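Local coordinates for protein aminoglycoside 6-N-acetyltransferase type Ib11 (Salmonella typhimurium, PDB 2QIR) that probably acetylates the 6'-amino group of aminoglycosides such as kanamycin B with acetyl-CoA, conferring antibiotic resistance on the bacterium, at residues E63-Y68 with Y79-V84; G91-E96 with V165-G170; G100-D105 with T137-D142. The protein carries 2 engineered substitutions. All blocks are in the same frame, centred on the assembly; numbering follows the deposited sequence.

Contact 1 of 3, residues E63-Y68 with Y79-V84; sequences ESVTPY and YAQSYV. With 9CS ((1R,2S,3S,4R,6S)-4,6-diamino-3-[(3-amino-3-deoxy-alpha-D-glucopyranosyl)oxy]-2-hydroxycyclohexyl 2,6-diamino-2,6-dideoxy-alpha-D-glucopyranoside), chain C.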
loop_
_atom_site.group_PDB
_atom_site.type_symbol
_atom_site.label_atom_id
_atom_site.label_comp_id
_atom_site.label_asym_id
_atom_site.label_seq_id
_atom_site.Cartn_x
_atom_site.Cartn_y
_atom_site.Cartn_z
ATOM N N GLU A 63 2.368 -14.753 -0.903
ATOM C CA GLU A 63 2.785 -13.991 0.284
ATOM C C GLU A 63 1.635 -13.219 0.913
ATOM O O GLU A 63 1.879 -12.339 1.731
ATOM C CB GLU A 63 3.936 -13.021 -0.009
ATOM C CG GLU A 63 5.309 -13.675 -0.143
ATOM C CD GLU A 63 5.706 -13.794 -1.603
ATOM O OE1 GLU A 63 5.548 -12.772 -2.335
ATOM O OE2 GLU A 63 6.154 -14.897 -2.025
ATOM N N SER A 64 0.399 -13.566 0.542
ATOM C CA SER A 64 -0.804 -12.925 1.081
ATOM C C SER A 64 -0.863 -11.441 0.689
ATOM O O SER A 64 -1.328 -10.595 1.466
ATOM C CB SER A 64 -0.891 -13.083 2.600
ATOM O OG SER A 64 -1.331 -14.380 2.952
ATOM N N VAL A 65 -0.383 -11.149 -0.522
ATOM C CA VAL A 65 -0.428 -9.804 -1.058
ATOM C C VAL A 65 -1.466 -9.695 -2.169
ATOM O O VAL A 65 -1.515 -10.534 -3.061
ATOM C CB VAL A 65 0.939 -9.323 -1.578
ATOM C CG1 VAL A 65 0.797 -7.910 -2.110
ATOM C CG2 VAL A 65 1.994 -9.359 -0.467
ATOM N N THR A 66 -2.277 -8.638 -2.102
ATOM C CA THR A 66 -3.249 -8.317 -3.140
ATOM C C THR A 66 -2.924 -6.987 -3.809
ATOM O O THR A 66 -2.959 -5.947 -3.156
ATOM C CB THR A 66 -4.677 -8.258 -2.559
ATOM O OG1 THR A 66 -4.916 -9.438 -1.768
ATOM C CG2 THR A 66 -5.698 -8.111 -3.665
ATOM N N PRO A 67 -2.611 -7.015 -5.119
ATOM C CA PRO A 67 -2.373 -5.795 -5.889
ATOM C C PRO A 67 -3.638 -5.150 -6.463
ATOM O O PRO A 67 -4.562 -5.837 -6.896
ATOM C CB PRO A 67 -1.464 -6.289 -7.014
ATOM C CG PRO A 67 -1.956 -7.670 -7.292
ATOM C CD PRO A 67 -2.403 -8.226 -5.946
ATOM N N TYR A 68 -3.665 -3.824 -6.467
ATOM C CA TYR A 68 -4.756 -3.075 -7.047
ATOM C C TYR A 68 -4.226 -1.969 -7.943
ATOM O O TYR A 68 -3.083 -1.526 -7.794
ATOM C CB TYR A 68 -5.612 -2.393 -5.974
ATOM C CG TYR A 68 -6.000 -3.215 -4.783
ATOM C CD1 TYR A 68 -7.216 -3.893 -4.741
ATOM C CD2 TYR A 68 -5.171 -3.266 -3.666
ATOM C CE1 TYR A 68 -7.576 -4.632 -3.612
ATOM C CE2 TYR A 68 -5.514 -4.001 -2.552
ATOM C CZ TYR A 68 -6.710 -4.675 -2.522
ATOM O OH TYR A 68 -7.024 -5.388 -1.380
ATOM N N TYR A 79 -0.740 2.408 -8.142
ATOM C CA TYR A 79 -0.686 1.019 -7.729
ATOM C C TYR A 79 -0.771 0.967 -6.215
ATOM O O TYR A 79 -0.249 1.852 -5.528
ATOM C CB TYR A 79 0.628 0.385 -8.201
ATOM C CG TYR A 79 0.913 -0.976 -7.598
ATOM C CD1 TYR A 79 0.342 -2.122 -8.135
ATOM C CD2 TYR A 79 1.732 -1.110 -6.462
ATOM C CE1 TYR A 79 0.590 -3.361 -7.593
ATOM C CE2 TYR A 79 1.981 -2.343 -5.913
ATOM C CZ TYR A 79 1.404 -3.470 -6.493
ATOM O OH TYR A 79 1.626 -4.717 -5.972
ATOM N N ALA A 80 -1.437 -0.061 -5.703
ATOM C CA ALA A 80 -1.529 -0.286 -4.275
ATOM C C ALA A 80 -1.472 -1.771 -3.988
ATOM O O ALA A 80 -1.677 -2.590 -4.880
ATOM C CB ALA A 80 -2.820 0.346 -3.687
ATOM N N GLN A 81 -1.190 -2.091 -2.729
ATOM C CA GLN A 81 -1.057 -3.450 -2.231
ATOM C C GLN A 81 -1.698 -3.518 -0.857
ATOM O O GLN A 81 -1.464 -2.636 -0.027
ATOM C CB GLN A 81 0.416 -3.782 -1.985
ATOM C CG GLN A 81 1.154 -4.304 -3.128
ATOM C CD GLN A 81 2.609 -4.556 -2.807
ATOM O OE1 GLN A 81 3.074 -4.356 -1.663
ATOM N NE2 GLN A 81 3.345 -5.012 -3.808
ATOM N N SER A 82 -2.442 -4.588 -0.592
ATOM C CA SER A 82 -2.765 -4.937 0.781
ATOM C C SER A 82 -2.128 -6.290 1.117
ATOM O O SER A 82 -1.871 -7.089 0.227
ATOM C CB SER A 82 -4.286 -4.928 1.021
ATOM O OG SER A 82 -4.945 -5.932 0.268
ATOM N N TYR A 83 -1.846 -6.537 2.388
ATOM C CA TYR A 83 -1.247 -7.802 2.773
ATOM C C TYR A 83 -1.729 -8.215 4.170
ATOM O O TYR A 83 -2.048 -7.373 4.997
ATOM C CB TYR A 83 0.315 -7.756 2.674
ATOM C CG TYR A 83 0.981 -6.730 3.585
ATOM C CD1 TYR A 83 1.278 -7.045 4.908
ATOM C CD2 TYR A 83 1.295 -5.443 3.125
ATOM C CE1 TYR A 83 1.875 -6.116 5.763
ATOM C CE2 TYR A 83 1.903 -4.503 3.975
ATOM C CZ TYR A 83 2.184 -4.847 5.294
ATOM O OH TYR A 83 2.749 -3.935 6.163
ATOM N N VAL A 84 -1.807 -9.517 4.401
ATOM C CA VAL A 84 -2.069 -10.058 5.703
ATOM C C VAL A 84 -0.724 -10.084 6.431
ATOM O O VAL A 84 0.194 -10.820 6.045
ATOM C CB VAL A 84 -2.689 -11.462 5.597
ATOM C CG1 VAL A 84 -2.943 -12.079 7.009
ATOM C CG2 VAL A 84 -3.979 -11.412 4.735
HETATM C C1 9CS C . 7.077 -2.632 -0.600
HETATM C C2 9CS C . 8.276 -2.520 -1.567
HETATM C C3 9CS C . 9.274 -1.458 -1.055
HETATM C C4 9CS C . 8.579 -0.101 -0.872
HETATM C C5 9CS C . 7.307 -0.286 -0.034
HETATM C C6 9CS C . 6.556 1.030 -0.105
HETATM C C7 9CS C . 5.802 -5.769 3.574
HETATM C C8 9CS C . 5.650 -6.155 2.088
HETATM C C9 9CS C . 6.556 -5.286 1.178
HETATM C C10 9CS C . 6.435 -3.773 1.474
HETATM C C11 9CS C . 6.507 -3.456 2.986
HETATM C C12 9CS C . 5.504 -4.287 3.794
HETATM C C13 9CS C . 5.306 -8.342 1.163
HETATM C C14 9CS C . 5.228 -9.718 1.843
HETATM C C15 9CS C . 6.629 -10.322 1.984
HETATM C C16 9CS C . 7.365 -10.395 0.630
HETATM C C17 9CS C . 7.217 -9.084 -0.192
HETATM C C18 9CS C . 7.609 -9.278 -1.671
HETATM N N1 9CS C . 5.829 1.235 1.148
HETATM N N2 9CS C . 6.217 -2.038 3.225
HETATM N N3 9CS C . 4.961 -6.594 4.444
HETATM N N4 9CS C . 6.535 -11.674 2.547
HETATM O O5 9CS C . 6.445 -1.351 -0.542
HETATM O O7 9CS C . 10.374 -1.337 -1.946
HETATM O O8 9CS C . 9.444 0.829 -0.217
HETATM O O9 9CS C . 7.478 -3.070 0.752
HETATM O O10 9CS C . 6.250 -5.526 -0.199
HETATM O O11 9CS C . 6.132 -7.479 1.985
HETATM O O12 9CS C . 5.850 -8.500 -0.187
HETATM O O13 9CS C . 4.601 -9.581 3.123
HETATM O O14 9CS C . 8.754 -10.727 0.853
HETATM O O15 9CS C . 8.269 -8.089 -2.117
HETATM N N6 9CS C . 8.938 -3.787 -1.718
#

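Contact 2 of 3, residues G91-E96 with V165-G170; sequences GWWEEE and VTTPDG. With 9CS ((1R,2S,3S,4R,6S)-4,6-diamino-3-[(3-amino-3-deoxy-alpha-D-glucopyranosyl)oxy]-2-hydroxycyclohexyl 2,6-diamino-2,6-dideoxy-alpha-D-glucopyranoside), chain C.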
loop_
_atom_site.group_PDB
_atom_site.type_symbol
_atom_site.label_atom_id
_atom_site.label_comp_id
_atom_site.label_asym_id
_atom_site.label_seq_id
_atom_site.Cartn_x
_atom_site.Cartn_y
_atom_site.Cartn_z
ATOM N N GLY A 91 11.042 -12.693 7.743
ATOM C CA GLY A 91 11.457 -11.621 8.644
ATOM C C GLY A 91 10.454 -10.491 8.851
ATOM O O GLY A 91 10.699 -9.591 9.659
ATOM N N TRP A 92 9.331 -10.537 8.129
ATOM C CA TRP A 92 8.310 -9.479 8.178
ATOM C C TRP A 92 7.273 -9.716 9.257
ATOM O O TRP A 92 6.659 -10.775 9.304
ATOM C CB TRP A 92 7.603 -9.351 6.830
ATOM C CG TRP A 92 8.472 -8.771 5.778
ATOM C CD1 TRP A 92 9.208 -9.454 4.850
ATOM C CD2 TRP A 92 8.717 -7.380 5.545
ATOM N NE1 TRP A 92 9.891 -8.574 4.051
ATOM C CE2 TRP A 92 9.615 -7.294 4.454
ATOM C CE3 TRP A 92 8.279 -6.198 6.160
ATOM C CZ2 TRP A 92 10.076 -6.076 3.960
ATOM C CZ3 TRP A 92 8.737 -4.976 5.665
ATOM C CH2 TRP A 92 9.630 -4.928 4.579
ATOM N N TRP A 93 7.074 -8.721 10.118
ATOM C CA TRP A 93 6.016 -8.763 11.136
ATOM C C TRP A 93 6.000 -10.066 11.909
ATOM O O TRP A 93 4.947 -10.694 12.072
ATOM C CB TRP A 93 4.643 -8.464 10.514
ATOM C CG TRP A 93 4.773 -7.436 9.467
ATOM C CD1 TRP A 93 4.594 -7.608 8.133
ATOM C CD2 TRP A 93 5.199 -6.083 9.655
ATOM N NE1 TRP A 93 4.848 -6.435 7.475
ATOM C CE2 TRP A 93 5.222 -5.480 8.388
ATOM C CE3 TRP A 93 5.557 -5.317 10.782
ATOM C CZ2 TRP A 93 5.588 -4.152 8.202
ATOM C CZ3 TRP A 93 5.915 -3.992 10.601
ATOM C CH2 TRP A 93 5.930 -3.422 9.315
ATOM N N GLU A 94 7.181 -10.443 12.395
ATOM C CA GLU A 94 7.376 -11.667 13.168
ATOM C C GLU A 94 6.639 -11.638 14.504
ATOM O O GLU A 94 6.365 -12.675 15.083
ATOM C CB GLU A 94 8.874 -11.928 13.409
ATOM C CG GLU A 94 9.662 -12.419 12.192
ATOM C CD GLU A 94 8.995 -13.589 11.468
ATOM O OE1 GLU A 94 8.206 -14.324 12.112
ATOM O OE2 GLU A 94 9.262 -13.781 10.253
ATOM N N GLU A 95 6.319 -10.446 14.984
ATOM C CA GLU A 95 5.692 -10.305 16.289
ATOM C C GLU A 95 4.174 -10.213 16.195
ATOM O O GLU A 95 3.505 -10.108 17.216
ATOM C CB GLU A 95 6.263 -9.095 17.044
ATOM C CG GLU A 95 7.789 -9.159 17.265
ATOM C CD GLU A 95 8.240 -10.439 17.983
ATOM O OE1 GLU A 95 7.621 -10.808 19.021
ATOM O OE2 GLU A 95 9.218 -11.076 17.511
ATOM N N GLU A 96 3.638 -10.251 14.976
ATOM C CA GLU A 96 2.192 -10.169 14.778
ATOM C C GLU A 96 1.546 -11.472 15.233
ATOM O O GLU A 96 2.075 -12.553 14.970
ATOM C CB GLU A 96 1.845 -9.844 13.312
ATOM C CG GLU A 96 0.374 -9.487 13.073
ATOM C CD GLU A 96 -0.163 -8.455 14.080
ATOM O OE1 GLU A 96 0.101 -7.246 13.889
ATOM O OE2 GLU A 96 -0.839 -8.862 15.059
ATOM N N VAL A 165 9.717 0.739 14.204
ATOM C CA VAL A 165 9.902 -0.714 14.151
ATOM C C VAL A 165 11.049 -1.064 13.205
ATOM O O VAL A 165 11.353 -0.307 12.281
ATOM C CB VAL A 165 8.591 -1.503 13.728
ATOM C CG1 VAL A 165 7.495 -1.353 14.788
ATOM C CG2 VAL A 165 8.071 -1.056 12.358
ATOM N N THR A 166 11.683 -2.203 13.460
ATOM C CA THR A 166 12.668 -2.785 12.554
ATOM C C THR A 166 11.967 -3.725 11.574
ATOM O O THR A 166 11.198 -4.601 11.967
ATOM C CB THR A 166 13.765 -3.558 13.318
ATOM O OG1 THR A 166 14.453 -2.653 14.186
ATOM C CG2 THR A 166 14.805 -4.157 12.346
ATOM N N THR A 167 12.234 -3.521 10.294
ATOM C CA THR A 167 11.721 -4.394 9.253
ATOM C C THR A 167 12.942 -4.914 8.494
ATOM O O THR A 167 14.040 -4.371 8.673
ATOM C CB THR A 167 10.724 -3.636 8.319
ATOM O OG1 THR A 167 11.435 -2.816 7.388
ATOM C CG2 THR A 167 9.751 -2.772 9.126
ATOM N N PRO A 168 12.781 -5.974 7.673
ATOM C CA PRO A 168 13.933 -6.444 6.878
ATOM C C PRO A 168 14.493 -5.425 5.864
ATOM O O PRO A 168 15.625 -5.586 5.434
ATOM C CB PRO A 168 13.384 -7.680 6.156
ATOM C CG PRO A 168 12.203 -8.105 6.966
ATOM C CD PRO A 168 11.600 -6.824 7.454
ATOM N N ASP A 169 13.703 -4.410 5.494
ATOM C CA ASP A 169 14.154 -3.287 4.657
ATOM C C ASP A 169 14.785 -2.142 5.471
ATOM O O ASP A 169 15.334 -1.195 4.893
ATOM C CB ASP A 169 12.991 -2.707 3.841
ATOM C CG ASP A 169 12.570 -3.602 2.657
ATOM O OD1 ASP A 169 13.200 -4.672 2.417
ATOM O OD2 ASP A 169 11.583 -3.221 1.972
ATOM N N GLY A 170 14.679 -2.213 6.803
ATOM C CA GLY A 170 15.209 -1.156 7.653
ATOM C C GLY A 170 14.166 -0.628 8.618
ATOM O O GLY A 170 13.053 -1.158 8.670
HETATM C C1 9CS C . 7.077 -2.632 -0.600
HETATM C C2 9CS C . 8.276 -2.520 -1.567
HETATM C C3 9CS C . 9.274 -1.458 -1.055
HETATM C C4 9CS C . 8.579 -0.101 -0.872
HETATM C C5 9CS C . 7.307 -0.286 -0.034
HETATM C C6 9CS C . 6.556 1.030 -0.105
HETATM C C7 9CS C . 5.802 -5.769 3.574
HETATM C C8 9CS C . 5.650 -6.155 2.088
HETATM C C9 9CS C . 6.556 -5.286 1.178
HETATM C C10 9CS C . 6.435 -3.773 1.474
HETATM C C11 9CS C . 6.507 -3.456 2.986
HETATM C C12 9CS C . 5.504 -4.287 3.794
HETATM C C13 9CS C . 5.306 -8.342 1.163
HETATM C C14 9CS C . 5.228 -9.718 1.843
HETATM C C15 9CS C . 6.629 -10.322 1.984
HETATM C C16 9CS C . 7.365 -10.395 0.630
HETATM C C17 9CS C . 7.217 -9.084 -0.192
HETATM C C18 9CS C . 7.609 -9.278 -1.671
HETATM N N1 9CS C . 5.829 1.235 1.148
HETATM N N2 9CS C . 6.217 -2.038 3.225
HETATM N N3 9CS C . 4.961 -6.594 4.444
HETATM N N4 9CS C . 6.535 -11.674 2.547
HETATM O O5 9CS C . 6.445 -1.351 -0.542
HETATM O O7 9CS C . 10.374 -1.337 -1.946
HETATM O O8 9CS C . 9.444 0.829 -0.217
HETATM O O9 9CS C . 7.478 -3.070 0.752
HETATM O O10 9CS C . 6.250 -5.526 -0.199
HETATM O O11 9CS C . 6.132 -7.479 1.985
HETATM O O12 9CS C . 5.850 -8.500 -0.187
HETATM O O13 9CS C . 4.601 -9.581 3.123
HETATM O O14 9CS C . 8.754 -10.727 0.853
HETATM O O15 9CS C . 8.269 -8.089 -2.117
HETATM N N6 9CS C . 8.938 -3.787 -1.718
#

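Contact 3 of 3, residues G100-D105 with T137-D142; sequences GVRGID and TKIQTD. With 9CS ((1R,2S,3S,4R,6S)-4,6-diamino-3-[(3-amino-3-deoxy-alpha-D-glucopyranosyl)oxy]-2-hydroxycyclohexyl 2,6-diamino-2,6-dideoxy-alpha-D-glucopyranoside), chain C.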
loop_
_atom_site.group_PDB
_atom_site.type_symbol
_atom_site.label_atom_id
_atom_site.label_comp_id
_atom_site.label_asym_id
_atom_site.label_seq_id
_atom_site.Cartn_x
_atom_site.Cartn_y
_atom_site.Cartn_z
ATOM N N GLY A 100 -6.264 -10.554 11.753
ATOM C CA GLY A 100 -7.101 -9.468 11.248
ATOM C C GLY A 100 -6.338 -8.231 10.788
ATOM O O GLY A 100 -6.918 -7.340 10.176
ATOM N N VAL A 101 -5.039 -8.173 11.078
ATOM C CA VAL A 101 -4.227 -7.028 10.673
ATOM C C VAL A 101 -3.898 -7.066 9.173
ATOM O O VAL A 101 -3.519 -8.113 8.614
ATOM C CB VAL A 101 -2.945 -6.867 11.557
ATOM C CG1 VAL A 101 -2.168 -5.579 11.210
ATOM C CG2 VAL A 101 -3.327 -6.834 13.018
ATOM N N ARG A 102 -4.081 -5.919 8.533
ATOM C CA ARG A 102 -3.680 -5.717 7.143
ATOM C C ARG A 102 -2.634 -4.610 7.067
ATOM O O ARG A 102 -2.659 -3.665 7.848
ATOM C CB ARG A 102 -4.882 -5.325 6.257
ATOM C CG ARG A 102 -5.998 -6.330 6.225
ATOM C CD ARG A 102 -5.673 -7.583 5.374
ATOM N NE ARG A 102 -6.730 -8.578 5.548
ATOM C CZ ARG A 102 -6.812 -9.429 6.574
ATOM N NH1 ARG A 102 -5.876 -9.438 7.508
ATOM N NH2 ARG A 102 -7.827 -10.281 6.659
ATOM N N GLY A 103 -1.722 -4.725 6.119
ATOM C CA GLY A 103 -0.836 -3.629 5.817
ATOM C C GLY A 103 -1.095 -3.097 4.429
ATOM O O GLY A 103 -1.650 -3.798 3.573
ATOM N N ILE A 104 -0.698 -1.853 4.195
ATOM C CA ILE A 104 -0.822 -1.287 2.856
ATOM C C ILE A 104 0.444 -0.638 2.359
ATOM O O ILE A 104 1.264 -0.173 3.155
ATOM C CB ILE A 104 -2.036 -0.331 2.718
ATOM C CG1 ILE A 104 -1.822 0.957 3.521
ATOM C CG2 ILE A 104 -3.321 -1.064 3.087
ATOM C CD1 ILE A 104 -2.911 2.002 3.346
ATOM N N ASP A 105 0.608 -0.652 1.038
ATOM C CA ASP A 105 1.643 0.134 0.340
ATOM C C ASP A 105 1.015 0.707 -0.928
ATOM O O ASP A 105 0.062 0.125 -1.460
ATOM C CB ASP A 105 2.861 -0.716 -0.041
ATOM C CG ASP A 105 3.490 -1.405 1.149
ATOM O OD1 ASP A 105 4.198 -0.713 1.926
ATOM O OD2 ASP A 105 3.275 -2.638 1.302
ATOM N N THR A 137 -9.366 -6.166 11.582
ATOM C CA THR A 137 -9.393 -5.463 12.864
ATOM C C THR A 137 -8.641 -4.117 12.823
ATOM O O THR A 137 -9.001 -3.168 13.526
ATOM C CB THR A 137 -8.713 -6.326 13.967
ATOM O OG1 THR A 137 -7.400 -6.680 13.524
ATOM C CG2 THR A 137 -9.502 -7.606 14.254
ATOM N N LYS A 138 -7.600 -4.047 11.995
ATOM C CA LYS A 138 -6.653 -2.937 12.040
ATOM C C LYS A 138 -5.837 -2.886 10.742
ATOM O O LYS A 138 -5.453 -3.922 10.220
ATOM C CB LYS A 138 -5.726 -3.163 13.246
ATOM C CG LYS A 138 -4.952 -1.975 13.714
ATOM C CD LYS A 138 -4.184 -2.318 14.986
ATOM C CE LYS A 138 -2.826 -2.938 14.667
ATOM N NZ LYS A 138 -2.287 -3.712 15.824
ATOM N N ILE A 139 -5.579 -1.676 10.238
ATOM C CA ILE A 139 -4.675 -1.446 9.105
ATOM C C ILE A 139 -3.367 -0.839 9.582
ATOM O O ILE A 139 -3.352 0.057 10.433
ATOM C CB ILE A 139 -5.272 -0.493 8.009
ATOM C CG1 ILE A 139 -6.775 -0.739 7.755
ATOM C CG2 ILE A 139 -4.449 -0.574 6.681
ATOM C CD1 ILE A 139 -7.122 -2.106 7.209
ATOM N N GLN A 140 -2.265 -1.319 9.021
ATOM C CA GLN A 140 -0.938 -0.769 9.318
ATOM C C GLN A 140 -0.267 -0.265 8.054
ATOM O O GLN A 140 -0.649 -0.628 6.932
ATOM C CB GLN A 140 -0.044 -1.804 10.002
ATOM C CG GLN A 140 0.275 -2.999 9.131
ATOM C CD GLN A 140 1.241 -3.979 9.768
ATOM O OE1 GLN A 140 2.140 -4.495 9.104
ATOM N NE2 GLN A 140 1.057 -4.248 11.050
ATOM N N THR A 141 0.707 0.610 8.251
ATOM C CA THR A 141 1.615 1.043 7.198
ATOM C C THR A 141 2.978 1.233 7.850
ATOM O O THR A 141 3.078 1.475 9.063
ATOM C CB THR A 141 1.187 2.369 6.513
ATOM O OG1 THR A 141 1.375 3.465 7.411
ATOM C CG2 THR A 141 -0.257 2.353 6.143
ATOM N N ASP A 142 4.017 1.151 7.025
ATOM C CA ASP A 142 5.399 1.204 7.485
ATOM C C ASP A 142 6.278 2.071 6.563
ATOM O O ASP A 142 7.239 1.572 5.990
ATOM C CB ASP A 142 5.958 -0.225 7.552
ATOM C CG ASP A 142 6.076 -0.877 6.172
ATOM O OD1 ASP A 142 5.291 -0.540 5.259
ATOM O OD2 ASP A 142 6.970 -1.724 5.986
HETATM C C1 9CS C . 7.077 -2.632 -0.600
HETATM C C2 9CS C . 8.276 -2.520 -1.567
HETATM C C3 9CS C . 9.274 -1.458 -1.055
HETATM C C4 9CS C . 8.579 -0.101 -0.872
HETATM C C5 9CS C . 7.307 -0.286 -0.034
HETATM C C6 9CS C . 6.556 1.030 -0.105
HETATM C C7 9CS C . 5.802 -5.769 3.574
HETATM C C8 9CS C . 5.650 -6.155 2.088
HETATM C C9 9CS C . 6.556 -5.286 1.178
HETATM C C10 9CS C . 6.435 -3.773 1.474
HETATM C C11 9CS C . 6.507 -3.456 2.986
HETATM C C12 9CS C . 5.504 -4.287 3.794
HETATM C C13 9CS C . 5.306 -8.342 1.163
HETATM C C14 9CS C . 5.228 -9.718 1.843
HETATM C C15 9CS C . 6.629 -10.322 1.984
HETATM C C16 9CS C . 7.365 -10.395 0.630
HETATM C C17 9CS C . 7.217 -9.084 -0.192
HETATM C C18 9CS C . 7.609 -9.278 -1.671
HETATM N N1 9CS C . 5.829 1.235 1.148
HETATM N N2 9CS C . 6.217 -2.038 3.225
HETATM N N3 9CS C . 4.961 -6.594 4.444
HETATM N N4 9CS C . 6.535 -11.674 2.547
HETATM O O5 9CS C . 6.445 -1.351 -0.542
HETATM O O7 9CS C . 10.374 -1.337 -1.946
HETATM O O8 9CS C . 9.444 0.829 -0.217
HETATM O O9 9CS C . 7.478 -3.070 0.752
HETATM O O10 9CS C . 6.250 -5.526 -0.199
HETATM O O11 9CS C . 6.132 -7.479 1.985
HETATM O O12 9CS C . 5.850 -8.500 -0.187
HETATM O O13 9CS C . 4.601 -9.581 3.123
HETATM O O14 9CS C . 8.754 -10.727 0.853
HETATM O O15 9CS C . 8.269 -8.089 -2.117
HETATM N N6 9CS C . 8.938 -3.787 -1.718
HETATM O O HOH W 1 2.794 -1.569 5.203
HETATM O O HOH W 2 3.561 1.783 3.881
#

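Contact 1 of 3, residues E63-Y68 with Y79-V84
Thr66 and Ser82 form a hydrogen-bonded antiparallel pair in the beta hairpin of strands 65-72 and 75-84, part of the central sheet of the GNAT fold. Thr66 N reaches Ser82 O over 2.8 Å in a nearly straight bond (N-H...O 171°), and the reverse bond runs from Ser82 N to Thr66 O. Two residues along, Tyr68 and Ala80 repeat the reciprocal pattern, with 2.8 Å from Tyr68 N to Ala80 O. Ser64, the positive-phi residue of the Schellman motif that ends the preceding helix, offers its carbonyl to Val84 N, so the ladder starts directly at the helix end.

A side-chain bond reinforces one face: Tyr68 OH and Ser82 OG lie 2.7 Å apart, the serine oxygen meeting the ring at its edge. On the face of Val65 and Gln81, Gln81 NE2 donates to Tyr79 OH (2.8 Å), with the hydroxyl close to the amide plane. The same phenol packs on the proline, where Pro67 CB is 3.6 Å from Tyr79 CE1. Val65 divides its branches: CG1 lies 3.8 Å from Gln81 CG, while CG2 meets both Tyr83 CB and the aminoglycoside. With CG of Tyr83 between its backbone N and carbonyl carbon (chi1 62°), the ring is carried to the ligand, whose N3 sits 3.3 Å above the Tyr83 ring plane, displaced toward the rim.

Contact 2 of 3, residues G91-E96 with V165-G170
Trp92 and Pro168 make the tight part of this contact. Pro168 CD lies 3.5 Å from the centroid of the six-membered ring of Trp92 and 11° off its normal, a CH-pi contact over the face. The opposite face of the indole is taken by the ligand, with 3.6 Å between Trp92 CE3 and C7 of the aminoglycoside, so the ring is clamped between proline and drug. Thr167 closes in obliquely, its CB 3.6 Å from Trp92 CZ3, and Asp169 OD2 comes to the ring edge near the plane, the carboxylate turned 85° to the indole.

Trp93 packs more loosely: its CZ3 is 4.0 Å from Val165 CG2, and its CH2 is 3.9 Å from Thr167 CG2. Its other edge serves the ligand, N3 lying in the ring plane 3.0 Å from Trp93 NE1.

Gly91, Pro168 and Asp169 border solvent, and there Gly91 O touches Pro168 CG with no polar bond between the segments. The type I turn Thr167-Gly170 braces itself instead: Thr167 OG1, placed between the backbone N and carbonyl carbon (chi1 78°), donates 2.6 Å to Gly170 O on a lone pair, and that oxygen also receives Thr167 N. A hairpin turn joining strands 160-167 and 170-178 thus backs an aromatic loop, forming one wall of the aminoglycoside site.

Contact 3 of 3, residues G100-D105 with T137-D142
Gly100 meets Thr137 at the near end of the parallel pairing: Thr137 N donates to Gly100 O from well above the carbonyl plane. Thr137 OG1, close by, bonds to Asp98 instead. Next, Val101 sends CG1 to 3.5 Å from Gln140 NE2, the two side chains crossing at about a right angle; OE1 of that amide is held by the hydroxyl of Tyr83. Arg102 supplies the regular parallel bridge, its N bonded to Lys138 O and its O receiving Gln140 N at 2.7 Å, both almost along the C=O axis. At Gly103 the chain lies bare beneath the glutamine, with CA 3.6 Å from Gln140 CG.

Ile104 N takes the last direct backbone bond, 3.0 Å to Gln140 O, while its CG1 packs 3.4 Å from Thr141 CG2. Beyond it the strands diverge, their short axes 36° apart, and water 1 bridges Ile104 O to Asp142 OD1. Asp105 and Asp142 then converge on the aminoglycoside: N2 donates 2.7 Å to Asp105 OD1 and 2.7 Å to Asp142 OD1, so one amino group bridges the two carboxylates. Asp105 OD1 also receives N1, the 6'-amino nitrogen, at 2.7 Å.

Such splaying of these two strands is a GNAT hallmark. The pair belongs to a beta-alpha-beta unit: helix 118-131 covers Ile104 and Ile139 through Leu130, strand 75-84 flanks residues 100-105, and strand 170-178 flanks residues 137-142.

How the contacts relate
All three contacts touch the bound aminoglycoside and reach one sheet. Contacts 1 and 3 are nearest, about 10 Å between centres, because strands 75-84 and 101-108 are neighbours: Gln81 N lies 2.8 Å from Asp105 O, a probable hydrogen bond. Contact 2 stands farther off, about 17 Å from contact 1 and 13 Å from contact 3 between centres, yet its tryptophans reach both. Trp93 NE1 is 3.4 Å from Tyr83 CE1, the ring planes nearly parallel, about 10° apart, and Trp92 CZ3 is 3.7 Å from Asp142 OD2. Contact 3, nested within the loop closed by contact 2, lies closest to the cofactor, the Asp105 side chain about 5 Å from bound coenzyme A.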